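Local structure of CurH (Lyngbya majuscula, 3KG7) at residues Thr21-Asn33 with Leu79-His93. The protein serves as a dehydratase domain of the curacin polyketide synthase, probably removing water from a beta-hydroxyacyl intermediate to leave a double bond. Numbering follows the deposited sequence.
Sequences TGQTIYHQDINLN and LAESNTTRETQLMLH
Arg86 O is gripped twice, by Ile30 N across the strand pair at 2.8 Å and by Thr88 OG1 of its own strand, the two donors reaching it from opposite faces of the carbonyl plane. The hydroxyl can curl back in this way because OG1 stands anti to the carbonyl carbon of Thr88 (chi1 -44°), and Ile30 lays CG1 and CD1 across that residue. The ladder to which the Ile30–Arg86 bond belongs runs antiparallel, hydrogen-bonded pairs from Thr24–Leu92 to Ile30–Arg86 taking turns with non-hydrogen-bonded ones such as His27–Gln89. It illustrates how each half of the double hotdog fold wraps a sheet round a helix: Tyr26 and Leu90, in contact at CD2 to CD2 (3.9 Å), face helix 52-62. On the reverse side Ile25 CG1 meets the selenium of selenomethionine Met91 at 3.6 Å, while the amide of Gln89 hydrogen-bonds to the backbone of Glu17 (O) and Ala19 (N) of the second subunit. Past the ladder, Asn31 ND2 donates to Thr85 OG1 (2.9 Å), nearly within its own amide plane, and OD1 accepts from Asn34 N, so both ends of the amide are held. At the opposite end the extended Gln23 chain runs beside His93, its amide turned 72° from the imidazole and touching Met91 CE; an alanine here would probably leave that methyl and His93 CD2 without their amide neighbour. Leu32 CD2 packs on Leu79 CD1 beyond Asn31.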
loop_
_atom_site.group_PDB
_atom_site.type_symbol
_atom_site.label_atom_id
_atom_site.label_comp_id
_atom_site.label_asym_id
_atom_site.label_seq_id
_atom_site.Cartn_x
_atom_site.Cartn_y
_atom_site.Cartn_z
ATOM N N THR C 21 -0.946 1.585 -9.811
ATOM C CA THR C 21 -0.282 0.512 -10.546
ATOM C C THR C 21 -1.160 -0.715 -10.821
ATOM O O THR C 21 -0.923 -1.463 -11.777
ATOM C CB THR C 21 0.921 0.005 -9.738
ATOM O OG1 THR C 21 0.449 -0.599 -8.531
ATOM C CG2 THR C 21 1.868 1.151 -9.377
ATOM N N GLY C 22 -2.157 -0.930 -9.967
ATOM C CA GLY C 22 -2.915 -2.177 -9.962
ATOM C C GLY C 22 -2.129 -3.267 -9.242
ATOM O O GLY C 22 -2.307 -4.458 -9.502
ATOM N N GLN C 23 -1.235 -2.857 -8.350
ATOM C CA GLN C 23 -0.519 -3.803 -7.513
ATOM C C GLN C 23 -1.334 -4.105 -6.273
ATOM O O GLN C 23 -2.307 -3.414 -5.980
ATOM C CB GLN C 23 0.841 -3.244 -7.091
ATOM C CG GLN C 23 1.922 -3.357 -8.147
ATOM C CD GLN C 23 3.032 -2.327 -7.971
ATOM O OE1 GLN C 23 2.872 -1.317 -7.274
ATOM N NE2 GLN C 23 4.163 -2.573 -8.621
ATOM N N THR C 24 -0.929 -5.140 -5.546
ATOM C CA THR C 24 -1.529 -5.489 -4.275
ATOM C C THR C 24 -0.419 -5.725 -3.260
ATOM O O THR C 24 0.527 -6.480 -3.520
ATOM C CB THR C 24 -2.372 -6.767 -4.414
ATOM O OG1 THR C 24 -3.285 -6.615 -5.506
ATOM C CG2 THR C 24 -3.173 -7.031 -3.158
ATOM N N ILE C 25 -0.512 -5.056 -2.116
ATOM C CA ILE C 25 0.445 -5.282 -1.032
ATOM C C ILE C 25 -0.289 -5.933 0.109
ATOM O O ILE C 25 -1.355 -5.473 0.500
ATOM C CB ILE C 25 1.097 -3.983 -0.479
ATOM C CG1 ILE C 25 1.657 -3.117 -1.594
ATOM C CG2 ILE C 25 2.242 -4.308 0.487
ATOM C CD1 ILE C 25 1.995 -1.713 -1.127
ATOM N N TYR C 26 0.290 -7.007 0.634
ATOM C CA TYR C 26 -0.150 -7.585 1.881
ATOM C C TYR C 26 0.881 -7.273 2.964
ATOM O O TYR C 26 2.020 -7.745 2.912
ATOM C CB TYR C 26 -0.348 -9.080 1.719
ATOM C CG TYR C 26 -1.376 -9.456 0.667
ATOM C CD1 TYR C 26 -2.711 -9.706 1.022
ATOM C CD2 TYR C 26 -1.015 -9.575 -0.685
ATOM C CE1 TYR C 26 -3.660 -10.055 0.064
ATOM C CE2 TYR C 26 -1.964 -9.927 -1.655
ATOM C CZ TYR C 26 -3.280 -10.166 -1.269
ATOM O OH TYR C 26 -4.222 -10.514 -2.215
ATOM N N HIS C 27 0.492 -6.454 3.934
ATOM C CA HIS C 27 1.433 -6.026 4.958
ATOM C C HIS C 27 0.990 -6.405 6.357
ATOM O O HIS C 27 -0.182 -6.274 6.697
ATOM C CB HIS C 27 1.711 -4.528 4.845
ATOM C CG HIS C 27 0.513 -3.663 5.065
ATOM N ND1 HIS C 27 0.328 -2.934 6.222
ATOM C CD2 HIS C 27 -0.551 -3.391 4.273
ATOM C CE1 HIS C 27 -0.800 -2.251 6.134
ATOM N NE2 HIS C 27 -1.354 -2.511 4.963
ATOM N N GLN C 28 1.938 -6.884 7.158
ATOM C CA GLN C 28 1.679 -7.265 8.546
ATOM C C GLN C 28 2.954 -7.182 9.354
ATOM O O GLN C 28 4.049 -7.129 8.795
ATOM C CB GLN C 28 1.158 -8.699 8.628
ATOM C CG GLN C 28 2.217 -9.749 8.321
ATOM C CD GLN C 28 1.631 -11.116 8.083
ATOM O OE1 GLN C 28 0.804 -11.586 8.863
ATOM N NE2 GLN C 28 2.055 -11.769 7.002
ATOM N N ASP C 29 2.805 -7.199 10.672
ATOM C CA ASP C 29 3.946 -7.288 11.562
ATOM C C ASP C 29 4.096 -8.721 12.039
ATOM O O ASP C 29 3.199 -9.263 12.691
ATOM C CB ASP C 29 3.798 -6.305 12.727
ATOM C CG ASP C 29 4.021 -4.861 12.295
ATOM O OD1 ASP C 29 4.615 -4.088 13.072
ATOM O OD2 ASP C 29 3.621 -4.495 11.167
ATOM N N ILE C 30 5.222 -9.339 11.698
ATOM C CA ILE C 30 5.447 -10.722 12.063
ATOM C C ILE C 30 6.266 -10.809 13.334
ATOM O O ILE C 30 7.343 -10.230 13.427
ATOM C CB ILE C 30 6.104 -11.518 10.928
ATOM C CG1 ILE C 30 5.232 -11.435 9.667
ATOM C CG2 ILE C 30 6.348 -12.971 11.374
ATOM C CD1 ILE C 30 5.668 -12.337 8.505
ATOM N N ASN C 31 5.720 -11.520 14.317
ATOM C CA ASN C 31 6.417 -11.852 15.556
ATOM C C ASN C 31 5.815 -13.114 16.170
ATOM O O ASN C 31 4.902 -13.711 15.593
ATOM C CB ASN C 31 6.357 -10.685 16.537
ATOM C CG ASN C 31 4.971 -10.105 16.657
ATOM O OD1 ASN C 31 3.983 -10.838 16.788
ATOM N ND2 ASN C 31 4.883 -8.782 16.601
ATOM N N LEU C 32 6.318 -13.515 17.334
ATOM C CA LEU C 32 5.839 -14.733 17.987
ATOM C C LEU C 32 4.429 -14.599 18.558
ATOM O O LEU C 32 3.750 -15.593 18.775
ATOM C CB LEU C 32 6.836 -15.221 19.044
ATOM C CG LEU C 32 8.168 -15.765 18.500
ATOM C CD1 LEU C 32 8.971 -16.418 19.612
ATOM C CD2 LEU C 32 7.971 -16.742 17.337
ATOM N N ASN C 33 3.994 -13.367 18.787
ATOM C CA ASN C 33 2.614 -13.097 19.175
ATOM C C ASN C 33 1.629 -13.373 18.045
ATOM O O ASN C 33 0.656 -14.105 18.226
ATOM C CB ASN C 33 2.453 -11.649 19.650
ATOM C CG ASN C 33 2.256 -11.543 21.133
ATOM O OD1 ASN C 33 2.496 -12.489 21.880
ATOM N ND2 ASN C 33 1.805 -10.383 21.576
ATOM N N LEU C 79 13.727 -14.453 13.835
ATOM C CA LEU C 79 13.367 -13.662 14.997
ATOM C C LEU C 79 14.408 -13.914 16.070
ATOM O O LEU C 79 14.351 -14.917 16.788
ATOM C CB LEU C 79 11.955 -14.014 15.466
ATOM C CG LEU C 79 10.897 -13.927 14.355
ATOM C CD1 LEU C 79 9.524 -14.304 14.875
ATOM C CD2 LEU C 79 10.858 -12.541 13.716
ATOM N N ALA C 80 15.383 -13.009 16.139
ATOM C CA ALA C 80 16.516 -13.149 17.052
ATOM C C ALA C 80 16.038 -13.253 18.490
ATOM O O ALA C 80 16.284 -14.247 19.163
ATOM C CB ALA C 80 17.481 -11.981 16.889
ATOM N N GLU C 81 15.322 -12.227 18.935
ATOM C CA GLU C 81 14.826 -12.159 20.299
ATOM C C GLU C 81 13.348 -12.508 20.409
ATOM O O GLU C 81 12.607 -12.443 19.431
ATOM C CB GLU C 81 15.115 -10.779 20.876
ATOM C CG GLU C 81 16.570 -10.625 21.253
ATOM C CD GLU C 81 17.185 -9.366 20.699
ATOM O OE1 GLU C 81 16.612 -8.277 20.917
ATOM O OE2 GLU C 81 18.248 -9.470 20.049
ATOM N N SER C 82 12.939 -12.882 21.619
ATOM C CA SER C 82 11.564 -13.274 21.916
ATOM C C SER C 82 10.536 -12.237 21.469
ATOM O O SER C 82 9.411 -12.591 21.118
ATOM C CB SER C 82 11.405 -13.548 23.416
ATOM O OG SER C 82 11.788 -12.419 24.192
ATOM N N ASN C 83 10.934 -10.966 21.479
ATOM C CA ASN C 83 10.033 -9.846 21.176
ATOM C C ASN C 83 10.286 -9.159 19.828
ATOM O O ASN C 83 9.679 -8.126 19.527
ATOM C CB ASN C 83 10.081 -8.810 22.306
ATOM C CG ASN C 83 11.495 -8.524 22.773
ATOM O OD1 ASN C 83 12.361 -8.124 21.987
ATOM N ND2 ASN C 83 11.740 -8.744 24.058
ATOM N N THR C 84 11.178 -9.735 19.027
ATOM C CA THR C 84 11.490 -9.206 17.704
ATOM C C THR C 84 10.245 -9.153 16.826
ATOM O O THR C 84 9.512 -10.139 16.720
ATOM C CB THR C 84 12.585 -10.034 17.012
ATOM O OG1 THR C 84 13.793 -9.950 17.783
ATOM C CG2 THR C 84 12.842 -9.520 15.597
ATOM N N THR C 85 10.012 -7.982 16.234
ATOM C CA THR C 85 8.937 -7.752 15.274
ATOM C C THR C 85 9.564 -7.376 13.955
ATOM O O THR C 85 10.412 -6.499 13.897
ATOM C CB THR C 85 8.003 -6.592 15.727
ATOM O OG1 THR C 85 7.199 -7.027 16.826
ATOM C CG2 THR C 85 7.078 -6.117 14.596
ATOM N N ARG C 86 9.142 -8.051 12.897
ATOM C CA ARG C 86 9.564 -7.708 11.550
ATOM C C ARG C 86 8.379 -7.256 10.716
ATOM O O ARG C 86 7.418 -7.997 10.525
ATOM C CB ARG C 86 10.292 -8.887 10.892
ATOM C CG ARG C 86 11.607 -9.197 11.566
ATOM C CD ARG C 86 12.628 -9.671 10.580
ATOM N NE ARG C 86 13.826 -8.845 10.646
ATOM C CZ ARG C 86 14.222 -8.023 9.686
ATOM N NH1 ARG C 86 13.540 -7.917 8.554
ATOM N NH2 ARG C 86 15.315 -7.312 9.858
ATOM N N GLU C 87 8.458 -6.016 10.254
ATOM C CA GLU C 87 7.485 -5.413 9.354
ATOM C C GLU C 87 7.616 -6.095 7.988
ATOM O O GLU C 87 8.632 -5.942 7.316
ATOM C CB GLU C 87 7.826 -3.931 9.249
ATOM C CG GLU C 87 6.832 -3.051 8.530
ATOM C CD GLU C 87 7.215 -1.575 8.614
ATOM O OE1 GLU C 87 7.716 -1.150 9.682
ATOM O OE2 GLU C 87 7.012 -0.847 7.619
ATOM N N THR C 88 6.599 -6.850 7.587
ATOM C CA THR C 88 6.699 -7.706 6.411
ATOM C C THR C 88 5.750 -7.265 5.295
ATOM O O THR C 88 4.641 -6.824 5.563
ATOM C CB THR C 88 6.429 -9.164 6.815
ATOM O OG1 THR C 88 7.144 -9.454 8.026
ATOM C CG2 THR C 88 6.875 -10.125 5.732
ATOM N N GLN C 89 6.200 -7.373 4.048
ATOM C CA GLN C 89 5.400 -6.958 2.900
ATOM C C GLN C 89 5.526 -7.961 1.771
ATOM O O GLN C 89 6.637 -8.248 1.317
ATOM C CB GLN C 89 5.827 -5.574 2.409
ATOM C CG GLN C 89 5.397 -4.434 3.318
ATOM C CD GLN C 89 5.532 -3.067 2.677
ATOM O OE1 GLN C 89 5.904 -2.948 1.513
ATOM N NE2 GLN C 89 5.231 -2.023 3.440
ATOM N N LEU C 90 4.390 -8.511 1.342
ATOM C CA LEU C 90 4.339 -9.353 0.153
ATOM C C LEU C 90 3.744 -8.504 -0.958
ATOM O O LEU C 90 2.618 -8.011 -0.832
ATOM C CB LEU C 90 3.493 -10.599 0.401
ATOM C CG LEU C 90 3.402 -11.626 -0.733
ATOM C CD1 LEU C 90 3.138 -13.024 -0.184
ATOM C CD2 LEU C 90 2.332 -11.242 -1.758
HETATM N N MSE C 91 4.505 -8.322 -2.031
HETATM C CA MSE C 91 4.096 -7.465 -3.129
HETATM C C MSE C 91 3.700 -8.313 -4.345
HETATM O O MSE C 91 4.510 -9.074 -4.888
HETATM C CB MSE C 91 5.225 -6.475 -3.440
HETATM C CG MSE C 91 5.019 -5.563 -4.650
HETATM SE SE MSE C 91 3.711 -4.116 -4.400
HETATM C CE MSE C 91 4.806 -2.646 -5.099
ATOM N N LEU C 92 2.438 -8.198 -4.741
ATOM C CA LEU C 92 1.906 -8.944 -5.874
ATOM C C LEU C 92 1.762 -7.991 -7.040
ATOM O O LEU C 92 0.893 -7.114 -7.040
ATOM C CB LEU C 92 0.562 -9.574 -5.510
ATOM C CG LEU C 92 -0.326 -10.223 -6.568
ATOM C CD1 LEU C 92 0.269 -11.536 -7.006
ATOM C CD2 LEU C 92 -1.707 -10.443 -6.000
ATOM N N HIS C 93 2.626 -8.151 -8.032
ATOM C CA HIS C 93 2.658 -7.197 -9.127
ATOM C C HIS C 93 1.491 -7.352 -10.073
ATOM O O HIS C 93 0.824 -8.389 -10.103
ATOM C CB HIS C 93 3.985 -7.259 -9.868
ATOM C CG HIS C 93 5.136 -6.800 -9.045
ATOM N ND1 HIS C 93 5.868 -7.657 -8.253
ATOM C CD2 HIS C 93 5.670 -5.571 -8.866
ATOM C CE1 HIS C 93 6.819 -6.978 -7.633
ATOM N NE2 HIS C 93 6.719 -5.709 -7.985
#